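Local coordinates for anopheles Plasmodium-responsive Leucine-rich repeat protein 1B (Anopheles gambiae, PDB 4XGO) that probably serves in mosquito immunity to Plasmodium, its leucine-rich repeat domain belonging to a longer, partly coiled-coil protein that may partner the related protein LRIM1, at residues D113-T118 with A137-L142; A312-V317 with L335-C340; N41-A46 with Q50-R55; I284-L289 with C307-A312. All coordinates share one frame; numbering follows the deposited sequence.

Contact 1. Residues D113-T118 with A137-L142; sequences DTFQAT and ALIPSL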
loop_
_atom_site.group_PDB
_atom_site.type_symbol
_atom_site.label_atom_id
_atom_site.label_comp_id
_atom_site.label_asym_id
_atom_site.label_seq_id
_atom_site.Cartn_x
_atom_site.Cartn_y
_atom_site.Cartn_z
ATOM N N ASP A 113 3.796 -25.737 -16.660
ATOM C CA ASP A 113 4.089 -25.495 -18.091
ATOM C C ASP A 113 4.145 -23.998 -18.480
ATOM O O ASP A 113 4.408 -23.654 -19.629
ATOM C CB ASP A 113 3.140 -26.295 -19.003
ATOM C CG ASP A 113 1.666 -25.906 -18.860
ATOM O OD1 ASP A 113 1.309 -25.032 -18.039
ATOM O OD2 ASP A 113 0.843 -26.527 -19.581
ATOM N N THR A 114 3.951 -23.113 -17.504
ATOM C CA THR A 114 3.822 -21.681 -17.773
ATOM C C THR A 114 5.042 -21.153 -18.538
ATOM O O THR A 114 4.898 -20.396 -19.515
ATOM C CB THR A 114 3.626 -20.897 -16.454
ATOM O OG1 THR A 114 2.433 -21.357 -15.810
ATOM C CG2 THR A 114 3.492 -19.411 -16.708
ATOM N N PHE A 115 6.232 -21.585 -18.126
ATOM C CA PHE A 115 7.485 -21.055 -18.674
ATOM C C PHE A 115 8.247 -22.041 -19.568
ATOM O O PHE A 115 9.466 -21.926 -19.735
ATOM C CB PHE A 115 8.354 -20.545 -17.509
ATOM C CG PHE A 115 7.723 -19.416 -16.744
ATOM C CD1 PHE A 115 7.554 -18.166 -17.334
ATOM C CD2 PHE A 115 7.295 -19.587 -15.431
ATOM C CE1 PHE A 115 6.971 -17.122 -16.643
ATOM C CE2 PHE A 115 6.708 -18.544 -14.739
ATOM C CZ PHE A 115 6.544 -17.312 -15.343
ATOM N N GLN A 116 7.528 -22.987 -20.176
ATOM C CA GLN A 116 8.158 -23.987 -21.054
ATOM C C GLN A 116 8.863 -23.375 -22.260
ATOM O O GLN A 116 9.973 -23.787 -22.590
ATOM C CB GLN A 116 7.139 -25.027 -21.552
ATOM C CG GLN A 116 7.683 -25.891 -22.688
ATOM C CD GLN A 116 6.844 -27.124 -22.971
ATOM O OE1 GLN A 116 5.610 -27.054 -23.018
ATOM N NE2 GLN A 116 7.510 -28.258 -23.185
ATOM N N ALA A 117 8.229 -22.393 -22.898
ATOM C CA ALA A 117 8.745 -21.815 -24.137
ATOM C C ALA A 117 9.706 -20.671 -23.869
ATOM O O ALA A 117 10.491 -20.298 -24.747
ATOM C CB ALA A 117 7.597 -21.338 -25.011
ATOM N N THR A 118 9.652 -20.118 -22.654
ATOM C CA THR A 118 10.480 -18.970 -22.308
ATOM C C THR A 118 11.843 -19.404 -21.804
ATOM O O THR A 118 12.208 -19.160 -20.638
ATOM C CB THR A 118 9.784 -18.057 -21.288
ATOM O OG1 THR A 118 9.575 -18.755 -20.047
ATOM C CG2 THR A 118 8.454 -17.576 -21.847
ATOM N N ALA A 137 12.462 -24.498 -10.310
ATOM C CA ALA A 137 13.528 -25.413 -10.731
ATOM C C ALA A 137 13.366 -25.901 -12.168
ATOM O O ALA A 137 14.319 -26.354 -12.787
ATOM C CB ALA A 137 13.609 -26.595 -9.773
ATOM N N LEU A 138 12.157 -25.782 -12.701
ATOM C CA LEU A 138 11.887 -26.051 -14.108
ATOM C C LEU A 138 12.453 -25.022 -15.076
ATOM O O LEU A 138 12.479 -25.273 -16.282
ATOM C CB LEU A 138 10.376 -26.124 -14.330
ATOM C CG LEU A 138 9.744 -27.423 -13.863
ATOM C CD1 LEU A 138 8.225 -27.337 -13.976
ATOM C CD2 LEU A 138 10.299 -28.594 -14.676
ATOM N N ILE A 139 12.898 -23.871 -14.572
ATOM C CA ILE A 139 13.296 -22.750 -15.404
ATOM C C ILE A 139 14.799 -22.472 -15.220
ATOM O O ILE A 139 15.183 -21.543 -14.490
ATOM C CB ILE A 139 12.466 -21.504 -15.030
ATOM C CG1 ILE A 139 10.984 -21.862 -14.826
ATOM C CG2 ILE A 139 12.631 -20.391 -16.062
ATOM C CD1 ILE A 139 10.232 -20.825 -14.027
ATOM N N PRO A 140 15.665 -23.261 -15.884
ATOM C CA PRO A 140 17.112 -23.156 -15.664
ATOM C C PRO A 140 17.796 -21.876 -16.163
ATOM O O PRO A 140 18.943 -21.603 -15.781
ATOM C CB PRO A 140 17.670 -24.419 -16.355
ATOM C CG PRO A 140 16.645 -24.798 -17.338
ATOM C CD PRO A 140 15.325 -24.385 -16.789
ATOM N N SER A 141 17.092 -21.078 -16.964
ATOM C CA SER A 141 17.610 -19.811 -17.441
ATOM C C SER A 141 17.585 -18.752 -16.340
ATOM O O SER A 141 18.209 -17.704 -16.482
ATOM C CB SER A 141 16.813 -19.329 -18.666
ATOM O OG SER A 141 15.416 -19.319 -18.425
ATOM N N LEU A 142 16.872 -19.006 -15.245
ATOM C CA LEU A 142 16.720 -17.947 -14.211
ATOM C C LEU A 142 18.044 -17.522 -13.594
ATOM O O LEU A 142 18.896 -18.345 -13.279
ATOM C CB LEU A 142 15.742 -18.372 -13.107
ATOM C CG LEU A 142 14.278 -18.452 -13.522
ATOM C CD1 LEU A 142 13.434 -19.084 -12.421
ATOM C CD2 LEU A 142 13.686 -17.100 -13.916
#

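Contact 2. Residues A312-V317 with L335-C340; sequences ALFRNV and LEHGLC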
loop_
_atom_site.group_PDB
_atom_site.type_symbol
_atom_site.label_atom_id
_atom_site.label_comp_id
_atom_site.label_asym_id
_atom_site.label_seq_id
_atom_site.Cartn_x
_atom_site.Cartn_y
_atom_site.Cartn_z
ATOM N N ALA A 312 37.454 -10.369 30.599
ATOM C CA ALA A 312 38.440 -11.015 29.725
ATOM C C ALA A 312 38.187 -10.690 28.258
ATOM O O ALA A 312 39.121 -10.595 27.467
ATOM C CB ALA A 312 38.439 -12.521 29.938
ATOM N N LEU A 313 36.917 -10.533 27.897
ATOM C CA LEU A 313 36.524 -10.171 26.536
ATOM C C LEU A 313 36.982 -8.757 26.162
ATOM O O LEU A 313 37.457 -8.531 25.043
ATOM C CB LEU A 313 34.999 -10.284 26.390
ATOM C CG LEU A 313 34.403 -10.740 25.069
ATOM C CD1 LEU A 313 34.963 -12.089 24.641
ATOM C CD2 LEU A 313 32.891 -10.818 25.210
ATOM N N PHE A 314 36.835 -7.803 27.084
ATOM C CA PHE A 314 37.270 -6.419 26.821
ATOM C C PHE A 314 38.790 -6.319 26.720
ATOM O O PHE A 314 39.306 -5.541 25.924
ATOM C CB PHE A 314 36.798 -5.439 27.907
ATOM C CG PHE A 314 35.302 -5.355 28.066
ATOM C CD1 PHE A 314 34.454 -5.333 26.968
ATOM C CD2 PHE A 314 34.747 -5.262 29.337
ATOM C CE1 PHE A 314 33.083 -5.247 27.135
ATOM C CE2 PHE A 314 33.376 -5.170 29.509
ATOM C CZ PHE A 314 32.545 -5.158 28.409
ATOM N N ARG A 315 39.503 -7.095 27.529
ATOM C CA ARG A 315 40.969 -7.126 27.462
ATOM C C ARG A 315 41.486 -7.583 26.088
ATOM O O ARG A 315 42.582 -7.201 25.686
ATOM C CB ARG A 315 41.556 -8.003 28.581
ATOM C CG ARG A 315 41.466 -7.367 29.965
ATOM C CD ARG A 315 42.221 -8.167 31.019
ATOM N NE ARG A 315 41.580 -9.447 31.308
ATOM N N ASN A 316 40.696 -8.383 25.371
ATOM C CA ASN A 316 41.085 -8.871 24.042
ATOM C C ASN A 316 40.516 -8.067 22.862
ATOM O O ASN A 316 41.132 -8.013 21.797
ATOM C CB ASN A 316 40.712 -10.352 23.897
ATOM C CG ASN A 316 41.497 -11.245 24.842
ATOM O OD1 ASN A 316 42.141 -10.769 25.782
ATOM N ND2 ASN A 316 41.451 -12.545 24.595
ATOM N N VAL A 317 39.347 -7.460 23.043
ATOM C CA VAL A 317 38.718 -6.643 22.003
ATOM C C VAL A 317 39.114 -5.169 22.153
ATOM O O VAL A 317 39.316 -4.686 23.267
ATOM C CB VAL A 317 37.179 -6.793 22.062
ATOM C CG1 VAL A 317 36.486 -5.844 21.095
ATOM C CG2 VAL A 317 36.786 -8.237 21.779
ATOM N N LEU A 335 26.718 -2.994 36.148
ATOM C CA LEU A 335 27.295 -2.590 34.875
ATOM C C LEU A 335 28.817 -2.622 34.921
ATOM O O LEU A 335 29.438 -2.161 35.880
ATOM C CB LEU A 335 26.824 -1.202 34.470
ATOM C CG LEU A 335 25.337 -1.038 34.197
ATOM C CD1 LEU A 335 24.923 0.421 34.272
ATOM C CD2 LEU A 335 24.976 -1.608 32.835
ATOM N N GLU A 336 29.387 -3.183 33.866
ATOM C CA GLU A 336 30.805 -3.269 33.642
ATOM C C GLU A 336 31.035 -2.805 32.201
ATOM O O GLU A 336 30.590 -3.453 31.271
ATOM C CB GLU A 336 31.221 -4.719 33.823
ATOM C CG GLU A 336 32.675 -4.995 33.521
ATOM C CD GLU A 336 33.567 -4.579 34.651
ATOM O OE1 GLU A 336 33.500 -5.201 35.734
ATOM O OE2 GLU A 336 34.350 -3.637 34.427
ATOM N N HIS A 337 31.701 -1.661 32.015
ATOM C CA HIS A 337 31.766 -1.008 30.700
ATOM C C HIS A 337 30.414 -0.971 29.986
ATOM O O HIS A 337 30.307 -1.260 28.785
ATOM C CB HIS A 337 32.834 -1.651 29.813
ATOM C CG HIS A 337 34.228 -1.464 30.331
ATOM N ND1 HIS A 337 34.901 -2.446 31.025
ATOM C CD2 HIS A 337 35.065 -0.404 30.274
ATOM C CE1 HIS A 337 36.098 -2.000 31.369
ATOM N NE2 HIS A 337 36.222 -0.762 30.925
ATOM N N GLY A 338 29.380 -0.617 30.737
ATOM C CA GLY A 338 28.056 -0.470 30.181
ATOM C C GLY A 338 27.246 -1.745 29.984
ATOM O O GLY A 338 26.131 -1.679 29.470
ATOM N N LEU A 339 27.790 -2.887 30.398
ATOM C CA LEU A 339 27.119 -4.192 30.200
ATOM C C LEU A 339 26.932 -4.917 31.530
ATOM O O LEU A 339 27.843 -4.950 32.360
ATOM C CB LEU A 339 27.947 -5.058 29.250
ATOM C CG LEU A 339 27.956 -4.564 27.803
ATOM C CD1 LEU A 339 29.203 -5.063 27.085
ATOM C CD2 LEU A 339 26.696 -4.985 27.059
ATOM N N CYS A 340 25.765 -5.529 31.732
ATOM C CA CYS A 340 25.460 -6.169 33.014
ATOM C C CYS A 340 26.238 -7.458 33.203
ATOM O O CYS A 340 26.349 -8.264 32.275
ATOM C CB CYS A 340 23.978 -6.511 33.124
ATOM S SG CYS A 340 22.951 -5.043 33.093
#

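Contact 3. Residues N41-A46 with Q50-R55; sequences NAFAYA and QKLYMR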
loop_
_atom_site.group_PDB
_atom_site.type_symbol
_atom_site.label_atom_id
_atom_site.label_comp_id
_atom_site.label_asym_id
_atom_site.label_seq_id
_atom_site.Cartn_x
_atom_site.Cartn_y
_atom_site.Cartn_z
ATOM N N ASN A 41 -7.393 -9.763 -29.165
ATOM C CA ASN A 41 -6.712 -9.158 -30.311
ATOM C C ASN A 41 -6.194 -7.739 -30.063
ATOM O O ASN A 41 -5.899 -7.017 -31.010
ATOM C CB ASN A 41 -7.623 -9.173 -31.566
ATOM C CG ASN A 41 -8.811 -8.234 -31.448
ATOM O OD1 ASN A 41 -9.093 -7.709 -30.374
ATOM N ND2 ASN A 41 -9.547 -8.047 -32.555
ATOM N N ALA A 42 -6.047 -7.343 -28.797
ATOM C CA ALA A 42 -5.683 -5.957 -28.484
ATOM C C ALA A 42 -4.429 -5.493 -29.212
ATOM O O ALA A 42 -4.343 -4.326 -29.616
ATOM C CB ALA A 42 -5.508 -5.791 -26.981
ATOM N N PHE A 43 -3.451 -6.389 -29.358
ATOM C CA PHE A 43 -2.178 -6.057 -29.992
ATOM C C PHE A 43 -2.023 -6.482 -31.460
ATOM O O PHE A 43 -0.905 -6.521 -31.992
ATOM C CB PHE A 43 -1.018 -6.606 -29.155
ATOM C CG PHE A 43 -1.038 -6.122 -27.727
ATOM C CD1 PHE A 43 -0.804 -4.796 -27.439
ATOM C CD2 PHE A 43 -1.338 -6.988 -26.687
ATOM C CE1 PHE A 43 -0.836 -4.329 -26.129
ATOM C CE2 PHE A 43 -1.367 -6.535 -25.375
ATOM C CZ PHE A 43 -1.122 -5.205 -25.100
ATOM N N ALA A 44 -3.149 -6.703 -32.129
ATOM C CA ALA A 44 -3.165 -7.180 -33.521
ATOM C C ALA A 44 -2.412 -6.290 -34.528
ATOM O O ALA A 44 -1.904 -6.787 -35.543
ATOM C CB ALA A 44 -4.609 -7.350 -33.962
ATOM N N TYR A 45 -2.385 -4.989 -34.265
ATOM C CA TYR A 45 -1.722 -4.006 -35.119
ATOM C C TYR A 45 -0.462 -3.415 -34.488
ATOM O O TYR A 45 -0.023 -2.308 -34.855
ATOM C CB TYR A 45 -2.720 -2.893 -35.444
ATOM C CG TYR A 45 -3.964 -3.437 -36.104
ATOM C CD1 TYR A 45 -3.975 -3.731 -37.466
ATOM C CD2 TYR A 45 -5.116 -3.690 -35.364
ATOM C CE1 TYR A 45 -5.104 -4.242 -38.077
ATOM C CE2 TYR A 45 -6.251 -4.204 -35.965
ATOM C CZ TYR A 45 -6.242 -4.476 -37.321
ATOM O OH TYR A 45 -7.367 -4.988 -37.933
ATOM N N ALA A 46 0.129 -4.152 -33.547
ATOM C CA ALA A 46 1.275 -3.668 -32.785
ATOM C C ALA A 46 2.320 -4.765 -32.622
ATOM O O ALA A 46 2.810 -5.016 -31.515
ATOM C CB ALA A 46 0.814 -3.163 -31.424
ATOM N N GLN A 50 8.492 -4.867 -28.119
ATOM C CA GLN A 50 9.474 -5.688 -27.439
ATOM C C GLN A 50 9.353 -5.554 -25.922
ATOM O O GLN A 50 9.634 -6.498 -25.213
ATOM C CB GLN A 50 10.867 -5.293 -27.861
ATOM C CG GLN A 50 11.144 -5.625 -29.322
ATOM C CD GLN A 50 12.503 -5.152 -29.757
ATOM O OE1 GLN A 50 13.397 -4.967 -28.936
ATOM N NE2 GLN A 50 12.664 -4.933 -31.056
ATOM N N LYS A 51 8.985 -4.369 -25.437
ATOM C CA LYS A 51 8.779 -4.152 -23.990
ATOM C C LYS A 51 7.388 -3.609 -23.744
ATOM O O LYS A 51 7.009 -2.555 -24.270
ATOM C CB LYS A 51 9.821 -3.195 -23.419
ATOM C CG LYS A 51 11.245 -3.635 -23.657
ATOM C CD LYS A 51 12.191 -2.771 -22.840
ATOM C CE LYS A 51 13.629 -3.147 -23.131
ATOM N NZ LYS A 51 14.568 -2.239 -22.417
ATOM N N LEU A 52 6.612 -4.336 -22.942
ATOM C CA LEU A 52 5.220 -3.995 -22.708
ATOM C C LEU A 52 4.996 -3.748 -21.232
ATOM O O LEU A 52 5.168 -4.656 -20.419
ATOM C CB LEU A 52 4.313 -5.124 -23.180
ATOM C CG LEU A 52 2.809 -4.974 -23.000
ATOM C CD1 LEU A 52 2.318 -3.694 -23.646
ATOM C CD2 LEU A 52 2.116 -6.222 -23.577
ATOM N N TYR A 53 4.646 -2.510 -20.901
ATOM C CA TYR A 53 4.428 -2.116 -19.515
ATOM C C TYR A 53 2.946 -1.907 -19.265
ATOM O O TYR A 53 2.329 -1.038 -19.898
ATOM C CB TYR A 53 5.192 -0.836 -19.186
ATOM C CG TYR A 53 6.653 -0.794 -19.554
ATOM C CD1 TYR A 53 7.439 -1.933 -19.535
ATOM C CD2 TYR A 53 7.266 0.428 -19.869
ATOM C CE1 TYR A 53 8.785 -1.886 -19.821
ATOM C CE2 TYR A 53 8.623 0.498 -20.148
ATOM C CZ TYR A 53 9.376 -0.649 -20.138
ATOM O OH TYR A 53 10.729 -0.593 -20.408
ATOM N N MET A 54 2.362 -2.732 -18.382
ATOM C CA MET A 54 0.943 -2.607 -17.999
ATOM C C MET A 54 0.764 -2.624 -16.472
ATOM O O MET A 54 -0.238 -3.121 -15.929
ATOM C CB MET A 54 0.098 -3.702 -18.687
ATOM C CG MET A 54 0.174 -3.629 -20.192
ATOM S SD MET A 54 -0.926 -4.827 -20.994
ATOM C CE MET A 54 0.109 -6.255 -21.010
ATOM N N ARG A 55 1.728 -2.015 -15.792
ATOM C CA ARG A 55 1.737 -1.928 -14.331
ATOM C C ARG A 55 0.675 -0.917 -13.849
ATOM O O ARG A 55 0.309 -0.001 -14.581
ATOM C CB ARG A 55 3.098 -1.405 -13.837
ATOM C CG ARG A 55 4.361 -2.084 -14.360
ATOM C CD ARG A 55 5.610 -1.312 -13.892
ATOM N NE ARG A 55 5.933 -1.697 -12.518
ATOM C CZ ARG A 55 6.502 -0.940 -11.584
ATOM N NH1 ARG A 55 6.848 0.317 -11.796
ATOM N NH2 ARG A 55 6.709 -1.458 -10.386
#

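Contact 4. Residues I284-L289 with C307-A312; sequences IVTFKL and CNSLRA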
loop_
_atom_site.group_PDB
_atom_site.type_symbol
_atom_site.label_atom_id
_atom_site.label_comp_id
_atom_site.label_asym_id
_atom_site.label_seq_id
_atom_site.Cartn_x
_atom_site.Cartn_y
_atom_site.Cartn_z
ATOM N N ILE A 284 23.692 -15.678 27.176
ATOM C CA ILE A 284 25.090 -16.102 27.187
ATOM C C ILE A 284 25.740 -15.707 28.523
ATOM O O ILE A 284 25.536 -14.610 29.020
ATOM C CB ILE A 284 25.865 -15.507 26.009
ATOM C CG1 ILE A 284 25.273 -16.045 24.706
ATOM C CG2 ILE A 284 27.340 -15.886 26.076
ATOM C CD1 ILE A 284 25.630 -15.201 23.499
ATOM N N VAL A 285 26.510 -16.627 29.096
ATOM C CA VAL A 285 27.151 -16.397 30.397
ATOM C C VAL A 285 28.659 -16.178 30.241
ATOM O O VAL A 285 29.247 -15.252 30.838
ATOM C CB VAL A 285 26.868 -17.596 31.336
ATOM C CG1 VAL A 285 27.650 -17.488 32.652
ATOM C CG2 VAL A 285 25.371 -17.720 31.586
ATOM N N THR A 286 29.294 -17.061 29.480
ATOM C CA THR A 286 30.697 -16.917 29.145
ATOM C C THR A 286 30.854 -17.032 27.633
ATOM O O THR A 286 30.103 -17.722 26.973
ATOM C CB THR A 286 31.589 -17.958 29.867
ATOM O OG1 THR A 286 31.318 -19.276 29.374
ATOM C CG2 THR A 286 31.342 -17.930 31.354
ATOM N N PHE A 287 31.856 -16.353 27.114
ATOM C CA PHE A 287 32.171 -16.370 25.699
ATOM C C PHE A 287 33.610 -15.883 25.556
ATOM O O PHE A 287 34.057 -15.049 26.336
ATOM C CB PHE A 287 31.220 -15.437 24.944
ATOM C CG PHE A 287 31.487 -15.369 23.476
ATOM C CD1 PHE A 287 31.257 -16.464 22.668
ATOM C CD2 PHE A 287 31.996 -14.207 22.908
ATOM C CE1 PHE A 287 31.517 -16.399 21.302
ATOM C CE2 PHE A 287 32.270 -14.140 21.555
ATOM C CZ PHE A 287 32.021 -15.228 20.751
ATOM N N LYS A 288 34.332 -16.407 24.574
ATOM C CA LYS A 288 35.738 -16.079 24.392
ATOM C C LYS A 288 36.013 -15.590 22.981
ATOM O O LYS A 288 35.416 -16.067 22.029
ATOM C CB LYS A 288 36.605 -17.309 24.652
ATOM C CG LYS A 288 36.510 -17.830 26.074
ATOM C CD LYS A 288 37.332 -19.097 26.248
ATOM C CE LYS A 288 37.535 -19.411 27.715
ATOM N NZ LYS A 288 38.034 -20.804 27.911
ATOM N N LEU A 289 36.932 -14.633 22.878
ATOM C CA LEU A 289 37.512 -14.238 21.602
ATOM C C LEU A 289 39.027 -14.108 21.789
ATOM O O LEU A 289 39.508 -13.893 22.900
ATOM C CB LEU A 289 36.934 -12.905 21.124
ATOM C CG LEU A 289 35.468 -12.820 20.686
ATOM C CD1 LEU A 289 35.125 -11.376 20.348
ATOM C CD2 LEU A 289 35.172 -13.728 19.498
ATOM N N CYS A 307 31.104 -11.741 35.061
ATOM C CA CYS A 307 31.971 -10.555 34.966
ATOM C C CYS A 307 33.390 -10.905 34.524
ATOM O O CYS A 307 33.974 -10.200 33.720
ATOM C CB CYS A 307 32.017 -9.788 36.296
ATOM S SG CYS A 307 30.484 -8.944 36.729
ATOM N N ASN A 308 33.941 -11.990 35.049
ATOM C CA ASN A 308 35.311 -12.381 34.694
ATOM C C ASN A 308 35.442 -12.678 33.194
ATOM O O ASN A 308 36.394 -12.251 32.548
ATOM C CB ASN A 308 35.767 -13.573 35.543
ATOM C CG ASN A 308 36.036 -13.183 36.988
ATOM O OD1 ASN A 308 36.461 -12.054 37.265
ATOM N ND2 ASN A 308 35.771 -14.099 37.920
ATOM N N SER A 309 34.450 -13.356 32.630
ATOM C CA SER A 309 34.454 -13.645 31.194
ATOM C C SER A 309 34.294 -12.378 30.365
ATOM O O SER A 309 35.000 -12.160 29.375
ATOM C CB SER A 309 33.312 -14.606 30.853
ATOM O OG SER A 309 33.424 -15.063 29.517
ATOM N N LEU A 310 33.331 -11.550 30.749
ATOM C CA LEU A 310 33.106 -10.277 30.079
ATOM C C LEU A 310 34.350 -9.387 30.140
ATOM O O LEU A 310 34.754 -8.811 29.128
ATOM C CB LEU A 310 31.922 -9.564 30.734
ATOM C CG LEU A 310 31.427 -8.266 30.114
ATOM C CD1 LEU A 310 30.938 -8.510 28.699
ATOM C CD2 LEU A 310 30.310 -7.711 30.976
ATOM N N ARG A 311 34.951 -9.284 31.320
ATOM C CA ARG A 311 36.178 -8.488 31.486
ATOM C C ARG A 311 37.342 -9.041 30.669
ATOM O O ARG A 311 38.118 -8.270 30.104
ATOM C CB ARG A 311 36.582 -8.398 32.948
ATOM C CG ARG A 311 35.755 -7.401 33.735
ATOM C CD ARG A 311 36.398 -7.116 35.077
ATOM N NE ARG A 311 36.307 -8.244 35.994
ATOM C CZ ARG A 311 35.447 -8.341 37.002
ATOM N NH1 ARG A 311 34.562 -7.377 37.248
ATOM N NH2 ARG A 311 35.468 -9.417 37.774
ATOM N N ALA A 312 37.454 -10.369 30.599
ATOM C CA ALA A 312 38.440 -11.015 29.725
ATOM C C ALA A 312 38.187 -10.690 28.258
ATOM O O ALA A 312 39.121 -10.595 27.467
ATOM C CB ALA A 312 38.439 -12.521 29.938
HETATM O O HOH W 1 36.030 -13.863 27.715
#

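Contact 1. Residues D113-T118 with A137-L142
Phe-115 and Ile-139 supply the apolar part of this contact, the CB of each directed toward the other segment. The methyl CD1 of Ile-139 lies 3.5 Å from CD2 of Phe-115 and 4.0 Å from CG of the same ring, an oblique approach aimed at one shoulder of the phenyl group. Its chain reaches that far because CG1 stands beside the Ile-139 backbone N (chi1 -43°) and the last bond is then extended. Closer to the backbone, Ile-139 CG1 packs alongside Phe-115 CB. One face of the ring is covered from within its own segment, where the Thr-114 methyl CG2 sits 3.8 Å above the ring plane of Phe-115, over its centre. Leu-121 and Leu-124 add to this apolar surround.

The pair illustrates how a leucine-rich repeat solenoid is filled. Each turn sends a short strand into the parallel array and returns through a loop, and buried side chains from the loops after strands 99-101 and 123-125 pack one turn against the next.

Polar contacts shape the loops. Asp-113 to Gln-116 and Ile-139 to Leu-142 are type I beta turns, the first closed by Gln-116 N on Asp-113 O at 3.2 Å. The carbonyl oxygen of Phe-115 accepts Thr-118 OG1 at 3.2 Å, with the hydroxyl well above the carbonyl plane (41° out of it), and also a weak bond from Thr-118 N. Across the segments, Ser-141 OG approaches Thr-118 O no nearer than 3.9 Å, its hydrogen bond going instead to the backbone oxygen of Leu-121.

Contact 2. Residues A312-V317 with L335-C340
Phe-314 reaches out from helix 307-316 and meets three residues of a tight beta hairpin, Glu-336, His-337 and Leu-339, in the disulfide-bonded C-terminal cap of the leucine-rich repeat domain. The hairpin turns through a type I' bend, closed by Glu-336 N on Leu-339 O and by the reverse bond, Leu-339 N on Glu-336 O.

Glu-336 comes first. Its carbonyl oxygen stands 3.7 Å from CE2 of Phe-314, and its CG is 4.1 Å from that same carbon. CG lies opposite the backbone N (chi1 176°), and the chain then bends at chi2; the carboxylate is engaged beyond this pair, OE1 forming a salt bridge with Arg-311.

His-337, at the first corner of the turn, brings its ring edge to the face of Phe-314 in an offset edge-to-face pair. The centroids of the Phe-314 and His-337 rings are 4.8 Å apart and the planes make 73°. ND1 of His-337 leads, 3.3 Å from Phe-314 CD2, while the His-337 CB rests 3.6 Å from CE2 of Phe-314.

Gly-338, like His-337, has the positive phi of a type I' corner, and its backbone hydrogen-bonds with that of Asp-326. Leu-339 then directs its methyl CD1 to the far edge of the phenyl ring, near the ring plane and 3.6 Å from CZ of Phe-314. At Cys-340 the strand is pinned twice: SG is joined to SG of Cys-329, and the backbone N donates to OD2 of Asp-326.

Contact 3. Residues N41-A46 with Q50-R55
Phe-43 faces Leu-52 and Met-54 from a loop, and its side chain can be followed outward into the interior. CB points toward strand 51-53, and the torsion at CB sets CG beside the residue's own backbone N (chi1 -56°), which sends the ring across the gap; the CA atoms of Phe-43 and Leu-52 are 10.6 Å apart, so the contact belongs to side-chain ends. At the next level out the ring meets the forked end of Leu-52: CE2 of Phe-43 is 3.9 Å from Leu-52 CD2, and CE1 of Phe-43 is 4.1 Å from Leu-52 CD1. The two side chains come from opposite directions, and both leucine methyls are engaged.

In a leucine-rich repeat solenoid such leucines of the strand point inward, and here Leu-28 and Leu-76, from the adjoining strands, touch Leu-52 as well. The loop is shaped by two overlapping type I turns, Asn-41 to Ala-44 and Phe-43 to Ala-46, which present the ring inward. Leu-15 of the second subunit also packs on Phe-43.

At the tip, CZ of Phe-43 lies 3.7 Å from Leu-52 CD2 and 4.1 Å from Met-54 SD. The sulfur sits at the ring edge, 85° off the normal and 5.5 Å from the centroid of Phe-43, a Met-aromatic contact. Met-54 puts its sulfur there with CG beside its own backbone N and SD extended beyond it; the bend at the last torsion turns only the methyl CE.

Contact 4. Residues I284-L289 with C307-A312
Thr-286 and Ser-309 bring the two backbones closest, with 5.4 Å between their CA atoms, where an extended loop segment passes the first turn of helix 307-316. That helix belongs to the C-terminal cap of the leucine-rich repeat domain, and its first residue, Cys-307, is joined by a disulfide to Cys-341 of strand 339-342. Residues 286-289 run in extended conformation and so offer backbone groups to the helix.

A single water links the two backbones, donating to Phe-287 O at 2.7 Å and to Ser-309 O at 2.6 Å. Beside it, the side chain of Ser-309 takes up the amide: Phe-287 N donates to Ser-309 OG at 3.1 Å, and the bond is nearly straight (161°). The hydroxyl gets there because OG lies opposite the serine's backbone N (chi1 -171°), turned off the helix toward the loop. Helical and extended backbones are thus joined through one side chain and one water.

Thr-286 packs over the same serine with carbon atoms. Its CB is 3.4 Å from Ser-309 OG, and its methyl CG2 is 3.9 Å from Ser-309 CB. The Phe-287 ring leads away from this meeting point to rest against Phe-271, Trp-305 and Leu-313.

On the helix itself, Arg-311 NH2 binds both the Glu-343 carboxylate and OD1 of Asn-308, at 2.9 Å from the latter and above its carbonyl plane.

In the fold
From the N terminus, contact 3 comes first, closing a short loop early in the solenoid at a place where the second subunit also packs. Contact 1 follows on the same side of the chain's centre, its centre about 22 Å from that of contact 3, and ties two consecutive loops of the repeats together. The chain then runs past the centre to contact 4, which joins the loop before strand 297-299 to the helix 307-316. Contact 2 opens on the same helix and fastens it to the terminal hairpin. All four run in series, none enclosing or crossing another. Contacts 4 and 2 share Ala-312, and Asn-316 probably hydrogen-bonds to Leu-289 between them.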